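PDB 3OK8: BAR/IMD domain-containing adapter protein 2-like 2 from Mus musculus, which binds phosphoinositides, including phosphatidylinositol 4,5-bisphosphate, and induces planar or gently curved membrane structures. Local coordinates for residues Met22-Val33 against Leu103-Met114; Asn134-Leu142 against Met156-His164. One frame throughout, in Å; residues are numbered along the deposited sequence.

Contact 1. Residues Met22-Val33 against Leu103-Met114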
loop_
_atom_site.group_PDB
_atom_site.type_symbol
_atom_site.label_atom_id
_atom_site.label_comp_id
_atom_site.label_asym_id
_atom_site.label_seq_id
_atom_site.Cartn_x
_atom_site.Cartn_y
_atom_site.Cartn_z
ATOM N N MET A 22 -16.380 29.306 -5.984
ATOM C CA MET A 22 -16.438 29.659 -4.575
ATOM C C MET A 22 -17.200 28.659 -3.721
ATOM O O MET A 22 -16.906 28.499 -2.537
ATOM C CB MET A 22 -17.050 31.057 -4.409
ATOM C CG MET A 22 -16.090 32.190 -4.724
ATOM S SD MET A 22 -16.889 33.796 -4.923
ATOM C CE MET A 22 -17.272 34.181 -3.214
ATOM N N GLU A 23 -18.189 27.998 -4.309
ATOM C CA GLU A 23 -19.075 27.148 -3.531
ATOM C C GLU A 23 -19.219 25.765 -4.139
ATOM O O GLU A 23 -20.167 25.037 -3.858
ATOM C CB GLU A 23 -20.435 27.819 -3.296
ATOM C CG GLU A 23 -21.287 28.064 -4.516
ATOM C CD GLU A 23 -22.558 28.830 -4.173
ATOM O OE1 GLU A 23 -22.654 30.024 -4.535
ATOM O OE2 GLU A 23 -23.452 28.242 -3.522
ATOM N N GLN A 24 -18.249 25.406 -4.964
ATOM C CA GLN A 24 -18.198 24.077 -5.530
ATOM C C GLN A 24 -16.756 23.613 -5.513
ATOM O O GLN A 24 -16.414 22.652 -4.825
ATOM C CB GLN A 24 -18.761 24.094 -6.940
ATOM C CG GLN A 24 -18.994 22.732 -7.550
ATOM C CD GLN A 24 -20.175 22.743 -8.513
ATOM O OE1 GLN A 24 -20.043 22.379 -9.686
ATOM N NE2 GLN A 24 -21.337 23.168 -8.019
ATOM N N PHE A 25 -15.901 24.322 -6.237
ATOM C CA PHE A 25 -14.495 23.967 -6.302
ATOM C C PHE A 25 -13.763 24.215 -4.982
ATOM O O PHE A 25 -13.135 23.304 -4.435
ATOM C CB PHE A 25 -13.795 24.693 -7.447
ATOM C CG PHE A 25 -12.347 24.337 -7.584
ATOM C CD1 PHE A 25 -11.959 23.243 -8.341
ATOM C CD2 PHE A 25 -11.373 25.095 -6.956
ATOM C CE1 PHE A 25 -10.624 22.905 -8.469
ATOM C CE2 PHE A 25 -10.030 24.765 -7.082
ATOM C CZ PHE A 25 -9.655 23.666 -7.841
ATOM N N ASN A 26 -13.836 25.431 -4.456
ATOM C CA ASN A 26 -13.090 25.718 -3.230
ATOM C C ASN A 26 -13.400 24.773 -2.046
ATOM O O ASN A 26 -12.478 24.262 -1.396
ATOM C CB ASN A 26 -13.215 27.190 -2.834
ATOM C CG ASN A 26 -12.139 27.622 -1.854
ATOM O OD1 ASN A 26 -12.255 27.407 -0.642
ATOM N ND2 ASN A 26 -11.078 28.235 -2.376
ATOM N N PRO A 27 -14.693 24.526 -1.773
ATOM C CA PRO A 27 -15.026 23.572 -0.704
ATOM C C PRO A 27 -14.503 22.167 -1.000
ATOM O O PRO A 27 -14.072 21.464 -0.080
ATOM C CB PRO A 27 -16.562 23.569 -0.692
ATOM C CG PRO A 27 -16.964 24.851 -1.388
ATOM C CD PRO A 27 -15.895 25.090 -2.412
ATOM N N ALA A 28 -14.540 21.759 -2.265
ATOM C CA ALA A 28 -14.041 20.440 -2.651
ATOM C C ALA A 28 -12.559 20.271 -2.327
ATOM O O ALA A 28 -12.095 19.154 -2.098
ATOM C CB ALA A 28 -14.302 20.164 -4.122
ATOM N N LEU A 29 -11.823 21.379 -2.308
ATOM C CA LEU A 29 -10.406 21.361 -1.942
ATOM C C LEU A 29 -10.214 21.181 -0.445
ATOM O O LEU A 29 -9.243 20.557 -0.016
ATOM C CB LEU A 29 -9.688 22.636 -2.390
ATOM C CG LEU A 29 -9.427 22.798 -3.884
ATOM C CD1 LEU A 29 -8.255 23.743 -4.090
ATOM C CD2 LEU A 29 -9.159 21.452 -4.543
ATOM N N GLU A 30 -11.117 21.750 0.348
ATOM C CA GLU A 30 -11.084 21.505 1.784
ATOM C C GLU A 30 -11.346 20.031 2.047
ATOM O O GLU A 30 -10.622 19.388 2.802
ATOM C CB GLU A 30 -12.104 22.368 2.515
ATOM C CG GLU A 30 -11.522 23.675 3.004
ATOM C CD GLU A 30 -12.539 24.794 3.020
ATOM O OE1 GLU A 30 -13.020 25.141 4.122
ATOM O OE2 GLU A 30 -12.861 25.321 1.931
ATOM N N ASN A 31 -12.380 19.515 1.393
ATOM C CA ASN A 31 -12.730 18.107 1.427
ATOM C C ASN A 31 -11.575 17.179 1.077
ATOM O O ASN A 31 -11.305 16.221 1.806
ATOM C CB ASN A 31 -13.901 17.833 0.488
ATOM C CG ASN A 31 -14.427 16.419 0.616
ATOM O OD1 ASN A 31 -14.623 15.726 -0.383
ATOM N ND2 ASN A 31 -14.659 15.979 1.855
ATOM N N LEU A 32 -10.912 17.440 -0.044
ATOM C CA LEU A 32 -9.728 16.655 -0.422
ATOM C C LEU A 32 -8.631 16.725 0.633
ATOM O O LEU A 32 -7.872 15.770 0.798
ATOM C CB LEU A 32 -9.189 17.077 -1.797
ATOM C CG LEU A 32 -9.438 16.144 -2.988
ATOM C CD1 LEU A 32 -10.663 15.276 -2.776
ATOM C CD2 LEU A 32 -9.531 16.935 -4.291
ATOM N N VAL A 33 -8.540 17.831 1.366
ATOM C CA VAL A 33 -7.570 17.877 2.462
ATOM C C VAL A 33 -8.041 17.020 3.642
ATOM O O VAL A 33 -7.243 16.442 4.369
ATOM C CB VAL A 33 -7.274 19.304 2.955
ATOM C CG1 VAL A 33 -6.585 19.253 4.321
ATOM C CG2 VAL A 33 -6.389 20.026 1.960
ATOM N N LEU A 103 -0.916 18.164 0.150
ATOM C CA LEU A 103 -1.833 18.371 1.266
ATOM C C LEU A 103 -1.558 19.613 2.130
ATOM O O LEU A 103 -2.499 20.245 2.603
ATOM C CB LEU A 103 -1.908 17.104 2.129
ATOM C CG LEU A 103 -3.019 16.075 1.870
ATOM C CD1 LEU A 103 -3.524 16.085 0.445
ATOM C CD2 LEU A 103 -2.561 14.656 2.262
ATOM N N GLN A 104 -0.292 19.966 2.343
ATOM C CA GLN A 104 0.022 21.194 3.083
ATOM C C GLN A 104 -0.212 22.418 2.198
ATOM O O GLN A 104 -0.424 23.541 2.678
ATOM C CB GLN A 104 1.468 21.194 3.570
ATOM C CG GLN A 104 1.750 20.271 4.739
ATOM C CD GLN A 104 3.218 20.303 5.155
ATOM O OE1 GLN A 104 3.700 19.400 5.826
ATOM N NE2 GLN A 104 3.931 21.350 4.752
ATOM N N HIS A 105 -0.170 22.194 0.893
ATOM C CA HIS A 105 -0.355 23.281 -0.052
ATOM C C HIS A 105 -1.802 23.775 -0.065
ATOM O O HIS A 105 -2.063 24.980 0.007
ATOM C CB HIS A 105 0.073 22.841 -1.452
ATOM C CG HIS A 105 0.378 23.982 -2.368
ATOM N ND1 HIS A 105 -0.508 24.420 -3.329
ATOM C CD2 HIS A 105 1.461 24.790 -2.456
ATOM C CE1 HIS A 105 0.021 25.443 -3.977
ATOM N NE2 HIS A 105 1.215 25.687 -3.467
ATOM N N MET A 106 -2.739 22.840 -0.156
ATOM C CA MET A 106 -4.146 23.190 -0.241
ATOM C C MET A 106 -4.662 23.864 1.025
ATOM O O MET A 106 -5.303 24.908 0.946
ATOM C CB MET A 106 -4.995 21.970 -0.587
ATOM C CG MET A 106 -4.919 21.562 -2.050
ATOM S SD MET A 106 -5.664 19.932 -2.320
ATOM C CE MET A 106 -4.973 19.497 -3.919
ATOM N N GLU A 107 -4.387 23.294 2.194
ATOM C CA GLU A 107 -4.860 23.919 3.433
ATOM C C GLU A 107 -4.197 25.279 3.698
ATOM O O GLU A 107 -4.763 26.137 4.376
ATOM C CB GLU A 107 -4.712 22.967 4.629
ATOM C CG GLU A 107 -3.362 22.259 4.723
ATOM C CD GLU A 107 -2.303 23.091 5.441
ATOM O OE1 GLU A 107 -2.631 24.226 5.876
ATOM O OE2 GLU A 107 -1.148 22.597 5.573
ATOM N N LYS A 108 -3.008 25.475 3.142
ATOM C CA LYS A 108 -2.250 26.705 3.358
ATOM C C LYS A 108 -2.747 27.833 2.461
ATOM O O LYS A 108 -2.597 29.013 2.781
ATOM C CB LYS A 108 -0.763 26.458 3.090
ATOM C CG LYS A 108 0.163 27.176 4.059
ATOM C CD LYS A 108 1.518 27.517 3.447
ATOM C CE LYS A 108 2.152 28.690 4.191
ATOM N NZ LYS A 108 1.990 28.581 5.677
ATOM N N ASN A 109 -3.349 27.462 1.337
ATOM C CA ASN A 109 -3.711 28.430 0.313
ATOM C C ASN A 109 -5.203 28.453 -0.015
ATOM O O ASN A 109 -5.702 29.416 -0.608
ATOM C CB ASN A 109 -2.889 28.171 -0.959
ATOM C CG ASN A 109 -1.401 28.364 -0.742
ATOM O OD1 ASN A 109 -0.640 27.399 -0.699
ATOM N ND2 ASN A 109 -0.980 29.617 -0.602
ATOM N N THR A 110 -5.919 27.402 0.371
ATOM C CA THR A 110 -7.354 27.315 0.076
ATOM C C THR A 110 -8.173 28.570 0.425
ATOM O O THR A 110 -8.989 28.991 -0.380
ATOM C CB THR A 110 -8.001 26.027 0.662
ATOM O OG1 THR A 110 -8.200 25.083 -0.393
ATOM C CG2 THR A 110 -9.334 26.304 1.275
ATOM N N LYS A 111 -7.947 29.166 1.599
ATOM C CA LYS A 111 -8.675 30.381 1.983
ATOM C C LYS A 111 -8.064 31.623 1.334
ATOM O O LYS A 111 -8.761 32.587 1.034
ATOM C CB LYS A 111 -8.737 30.515 3.508
ATOM C CG LYS A 111 -7.706 31.451 4.116
ATOM C CD LYS A 111 -8.239 32.872 4.157
ATOM C CE LYS A 111 -7.392 33.756 5.047
ATOM N NZ LYS A 111 -7.520 33.380 6.479
ATOM N N LEU A 112 -6.756 31.586 1.117
ATOM C CA LEU A 112 -6.062 32.653 0.406
ATOM C C LEU A 112 -6.578 32.783 -1.024
ATOM O O LEU A 112 -6.601 33.869 -1.590
ATOM C CB LEU A 112 -4.555 32.384 0.364
ATOM C CG LEU A 112 -3.740 32.828 1.579
ATOM C CD1 LEU A 112 -2.249 32.573 1.348
ATOM C CD2 LEU A 112 -4.006 34.308 1.865
ATOM N N ASP A 113 -6.987 31.666 -1.609
ATOM C CA ASP A 113 -7.493 31.695 -2.963
ATOM C C ASP A 113 -9.009 31.868 -2.986
ATOM O O ASP A 113 -9.562 32.334 -3.978
ATOM C CB ASP A 113 -7.074 30.451 -3.739
ATOM C CG ASP A 113 -7.448 30.536 -5.201
ATOM O OD1 ASP A 113 -6.608 30.991 -6.012
ATOM O OD2 ASP A 113 -8.596 30.175 -5.533
ATOM N N MET A 114 -9.682 31.500 -1.898
ATOM C CA MET A 114 -11.091 31.817 -1.780
ATOM C C MET A 114 -11.237 33.340 -1.824
ATOM O O MET A 114 -11.933 33.875 -2.681
ATOM C CB MET A 114 -11.690 31.251 -0.490
ATOM C CG MET A 114 -13.136 31.704 -0.241
ATOM S SD MET A 114 -14.380 30.934 -1.319
ATOM C CE MET A 114 -14.644 29.381 -0.457
#
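Thr-110 O is gripped by two donors: Asn-26 ND2 from across the helix interface at 3.0 Å, and Met-114 N from the next turn of its own helix, the two arriving from opposite faces of the carbonyl plane. The pair is a worked example of antiparallel helix packing in the three-helix bundle of an IMD (I-BAR) domain, with segments 22-33 and 103-114 running at 147° to one another. The cross-helix bond is nearly straight, its N-H...O angle being 171°, and the acceptor lies in the plane of the amide, which fixes how that group is turned. With CG anti to the backbone N (chi1 -162°), Asn-26 reaches out between Thr-110 and Met-114, a buried polar side chain whose N-H is met by a main-chain acceptor. The thioether of Met-114, bent at its second and third torsions, places its methyl over a face of the Asn-26 amide, CE 3.1 Å from Asn-26 OD1. The two methionine chains meet nearly perpendicular, Met-114 SD lying 4.0 Å from Met-22 CG. Thr-110 turns its two branches to different neighbours. OG1 meets Leu-29 CB at 3.5 Å, whereas CG2 packs against the end of Glu-30, 3.7 Å from its OE2. Leu-29 and Met-106 both also touch Leu-189 of helix 153-217, the third helix of the bundle, and Asp-113 makes a salt bridge with Arg-185 of that helix. On segment 22-33, Ala-28 and Leu-32 pack on Ile-60 and Ile-57 of the second subunit. Toward the Leu-103 end, Val-33 and Met-106 lie alongside, pointing opposite ways, and Val-33 CG2 is pressed to 3.5 Å from Met-106 CB, tighter than usual carbon contact.

Contact 2. Residues Asn134-Leu142 against Met156-His164; sequences NLEKCMSEL and MKESVNRLH
The imidazole of His-164 is met at its edge, near the ring plane, by Leu-135, whose CD2 lies 4.2 Å from His-164 CD2; the other flat group, the Arg-162 guanidinium, has one face over Ser-159 O of its own helix, displaced from the centre of the group. Between the two antiparallel helices the packing is apolar and of the knobs-into-holes kind. Val-160 is the knob, received by Leu-135, Cys-138, Met-139 and Leu-142, and its CG2 branch goes deepest, 3.5 Å from Cys-138 CB. Its CG1, anti to the backbone N (chi1 159°), turns instead to Met-139 CG at 4.1 Å. Leu-135 divides its two methyls between neighbouring residues of the facing helix: CD1 lies against Leu-163 CB at 3.7 Å, and CD2 against the backbone of His-164. Cut back to alanine, Leu-135 would lose both methyls, which would probably open a gap beside Leu-163 CB and leave the edge of His-164 without this neighbour. Leu-163 sends CD2 to Cys-138 SG, 3.9 Å away. At the other end, Leu-142 CB rests on Met-156 CG at 3.8 Å, while its CD1 lies over the backbone of Lys-157. The tip of Met-156 reaches in beside Cys-138, CE 3.7 Å from Cys-138 CB. The contact joins helices 71-147 and 153-217 close to the short connection between them, on an arm that the second subunit does not touch here.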
loop_
_atom_site.group_PDB
_atom_site.type_symbol
_atom_site.label_atom_id
_atom_site.label_comp_id
_atom_site.label_asym_id
_atom_site.label_seq_id
_atom_site.Cartn_x
_atom_site.Cartn_y
_atom_site.Cartn_z
ATOM N N ASN A 134 -24.100 54.278 -15.392
ATOM C CA ASN A 134 -23.637 55.411 -16.180
ATOM C C ASN A 134 -24.113 55.327 -17.624
ATOM O O ASN A 134 -24.260 56.346 -18.298
ATOM C CB ASN A 134 -22.112 55.532 -16.122
ATOM C CG ASN A 134 -21.638 56.359 -14.941
ATOM O OD1 ASN A 134 -22.346 57.245 -14.464
ATOM N ND2 ASN A 134 -20.429 56.079 -14.470
ATOM N N LEU A 135 -24.362 54.109 -18.089
ATOM C CA LEU A 135 -24.825 53.918 -19.456
ATOM C C LEU A 135 -26.310 54.218 -19.604
ATOM O O LEU A 135 -26.688 55.039 -20.425
ATOM C CB LEU A 135 -24.519 52.510 -19.955
ATOM C CG LEU A 135 -24.978 52.179 -21.375
ATOM C CD1 LEU A 135 -24.563 53.268 -22.355
ATOM C CD2 LEU A 135 -24.415 50.829 -21.800
ATOM N N GLU A 136 -27.146 53.557 -18.810
ATOM C CA GLU A 136 -28.592 53.695 -18.955
ATOM C C GLU A 136 -29.064 55.100 -18.620
ATOM O O GLU A 136 -30.139 55.516 -19.046
ATOM C CB GLU A 136 -29.335 52.672 -18.091
ATOM C CG GLU A 136 -29.674 53.138 -16.680
ATOM C CD GLU A 136 -30.343 52.041 -15.856
ATOM O OE1 GLU A 136 -30.830 51.053 -16.453
ATOM O OE2 GLU A 136 -30.378 52.159 -14.609
ATOM N N LYS A 137 -28.262 55.830 -17.853
ATOM C CA LYS A 137 -28.617 57.198 -17.508
ATOM C C LYS A 137 -28.284 58.120 -18.668
ATOM O O LYS A 137 -29.028 59.049 -18.956
ATOM C CB LYS A 137 -27.897 57.662 -16.245
ATOM C CG LYS A 137 -26.811 58.693 -16.490
ATOM C CD LYS A 137 -26.465 59.386 -15.193
ATOM C CE LYS A 137 -27.734 59.856 -14.497
ATOM N NZ LYS A 137 -27.535 60.138 -13.048
ATOM N N CYS A 138 -27.165 57.852 -19.331
ATOM C CA CYS A 138 -26.802 58.592 -20.526
ATOM C C CYS A 138 -27.849 58.365 -21.607
ATOM O O CYS A 138 -28.151 59.267 -22.381
ATOM C CB CYS A 138 -25.419 58.180 -21.037
ATOM S SG CYS A 138 -24.027 59.111 -20.338
ATOM N N MET A 139 -28.404 57.161 -21.658
ATOM C CA MET A 139 -29.436 56.874 -22.640
ATOM C C MET A 139 -30.619 57.799 -22.428
ATOM O O MET A 139 -31.192 58.303 -23.387
ATOM C CB MET A 139 -29.907 55.431 -22.544
ATOM C CG MET A 139 -28.858 54.408 -22.896
ATOM S SD MET A 139 -29.503 52.746 -22.619
ATOM C CE MET A 139 -30.479 52.526 -24.107
ATOM N N SER A 140 -30.977 58.019 -21.167
ATOM C CA SER A 140 -32.112 58.873 -20.830
ATOM C C SER A 140 -31.848 60.327 -21.184
ATOM O O SER A 140 -32.701 60.989 -21.766
ATOM C CB SER A 140 -32.475 58.738 -19.354
ATOM O OG SER A 140 -33.079 57.480 -19.115
ATOM N N GLU A 141 -30.669 60.823 -20.831
ATOM C CA GLU A 141 -30.254 62.141 -21.287
ATOM C C GLU A 141 -30.489 62.268 -22.788
ATOM O O GLU A 141 -31.160 63.196 -23.245
ATOM C CB GLU A 141 -28.785 62.392 -20.956
ATOM C CG GLU A 141 -28.552 63.478 -19.922
ATOM C CD GLU A 141 -28.951 64.858 -20.431
ATOM O OE1 GLU A 141 -30.168 65.139 -20.509
ATOM O OE2 GLU A 141 -28.046 65.663 -20.747
ATOM N N LEU A 142 -29.938 61.324 -23.548
ATOM C CA LEU A 142 -30.137 61.283 -24.993
ATOM C C LEU A 142 -31.612 61.120 -25.347
ATOM O O LEU A 142 -32.111 61.759 -26.270
ATOM C CB LEU A 142 -29.336 60.141 -25.614
ATOM C CG LEU A 142 -29.786 59.744 -27.020
ATOM C CD1 LEU A 142 -29.399 60.815 -28.033
ATOM C CD2 LEU A 142 -29.214 58.400 -27.417
ATOM N N MET A 156 -24.219 63.407 -27.766
ATOM C CA MET A 156 -24.774 62.533 -26.747
ATOM C C MET A 156 -25.091 61.156 -27.316
ATOM O O MET A 156 -25.148 60.183 -26.573
ATOM C CB MET A 156 -26.031 63.147 -26.128
ATOM C CG MET A 156 -26.480 62.452 -24.846
ATOM S SD MET A 156 -25.202 62.546 -23.584
ATOM C CE MET A 156 -25.961 61.655 -22.235
ATOM N N LYS A 157 -25.305 61.073 -28.627
ATOM C CA LYS A 157 -25.575 59.786 -29.255
ATOM C C LYS A 157 -24.293 58.980 -29.384
ATOM O O LYS A 157 -24.317 57.754 -29.313
ATOM C CB LYS A 157 -26.217 59.945 -30.631
ATOM C CG LYS A 157 -26.971 58.699 -31.071
ATOM C CD LYS A 157 -27.247 58.670 -32.564
ATOM C CE LYS A 157 -26.090 58.054 -33.329
ATOM N NZ LYS A 157 -26.496 57.587 -34.684
ATOM N N GLU A 158 -23.178 59.673 -29.588
ATOM C CA GLU A 158 -21.872 59.031 -29.697
ATOM C C GLU A 158 -21.279 58.710 -28.325
ATOM O O GLU A 158 -20.567 57.726 -28.163
ATOM C CB GLU A 158 -20.917 59.904 -30.520
ATOM C CG GLU A 158 -19.492 59.975 -29.990
ATOM C CD GLU A 158 -19.281 61.148 -29.054
ATOM O OE1 GLU A 158 -18.271 61.154 -28.319
ATOM O OE2 GLU A 158 -20.125 62.070 -29.056
ATOM N N SER A 159 -21.578 59.556 -27.345
ATOM C CA SER A 159 -21.140 59.348 -25.968
ATOM C C SER A 159 -21.798 58.085 -25.398
ATOM O O SER A 159 -21.201 57.346 -24.604
ATOM C CB SER A 159 -21.487 60.580 -25.121
ATOM O OG SER A 159 -21.164 60.401 -23.753
ATOM N N VAL A 160 -23.032 57.838 -25.825
ATOM C CA VAL A 160 -23.773 56.653 -25.417
ATOM C C VAL A 160 -23.303 55.419 -26.183
ATOM O O VAL A 160 -23.146 54.345 -25.608
ATOM C CB VAL A 160 -25.290 56.842 -25.621
ATOM C CG1 VAL A 160 -25.999 55.500 -25.696
ATOM C CG2 VAL A 160 -25.868 57.689 -24.501
ATOM N N ASN A 161 -23.067 55.575 -27.480
ATOM C CA ASN A 161 -22.681 54.440 -28.308
ATOM C C ASN A 161 -21.302 53.878 -27.966
ATOM O O ASN A 161 -21.111 52.671 -28.001
ATOM C CB ASN A 161 -22.799 54.766 -29.802
ATOM C CG ASN A 161 -24.235 54.650 -30.317
ATOM O OD1 ASN A 161 -25.145 54.277 -29.577
ATOM N ND2 ASN A 161 -24.436 54.968 -31.594
ATOM N N ARG A 162 -20.350 54.745 -27.624
ATOM C CA ARG A 162 -19.025 54.282 -27.207
ATOM C C ARG A 162 -19.093 53.648 -25.821
ATOM O O ARG A 162 -18.385 52.681 -25.532
ATOM C CB ARG A 162 -17.999 55.420 -27.212
ATOM C CG ARG A 162 -17.991 56.246 -25.940
ATOM C CD ARG A 162 -17.186 57.528 -26.097
ATOM N NE ARG A 162 -17.723 58.609 -25.270
ATOM C CZ ARG A 162 -17.484 58.740 -23.968
ATOM N NH1 ARG A 162 -18.014 59.751 -23.290
ATOM N NH2 ARG A 162 -16.717 57.854 -23.342
ATOM N N LEU A 163 -19.953 54.199 -24.969
ATOM C CA LEU A 163 -20.146 53.696 -23.614
ATOM C C LEU A 163 -20.665 52.254 -23.634
ATOM O O LEU A 163 -20.300 51.434 -22.793
ATOM C CB LEU A 163 -21.120 54.602 -22.869
ATOM C CG LEU A 163 -20.880 54.883 -21.389
ATOM C CD1 LEU A 163 -19.422 55.222 -21.134
ATOM C CD2 LEU A 163 -21.779 56.029 -20.952
ATOM N N HIS A 164 -21.512 51.957 -24.613
ATOM C CA HIS A 164 -22.053 50.623 -24.814
ATOM C C HIS A 164 -21.038 49.693 -25.463
ATOM O O HIS A 164 -21.056 48.485 -25.218
ATOM C CB HIS A 164 -23.295 50.691 -25.689
ATOM C CG HIS A 164 -23.881 49.353 -26.015
ATOM N ND1 HIS A 164 -23.696 48.738 -27.233
ATOM C CD2 HIS A 164 -24.652 48.515 -25.282
ATOM C CE1 HIS A 164 -24.331 47.577 -27.239
ATOM N NE2 HIS A 164 -24.920 47.421 -26.068
#

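In the fold
Contacts 1 and 2 share helix 71-147, which pairs with helix 5-66 in the first and with helix 153-217 in the second. Their centres are about 43 Å apart and their nearest atoms about 24 Å, without touching; helices 71-147 and 153-217 both run from one to the other. The centre of contact 1 lies about 8 Å, and that of contact 2 about 45 Å, from the centre of the chain, the second near the end of the elongated domain. They illustrate how helix 71-147 keeps helix 153-217 beside it at both contacts, with helix 5-66 and the second subunit added at contact 1, in the antiparallel dimer of three-helix bundles that forms this membrane-binding domain.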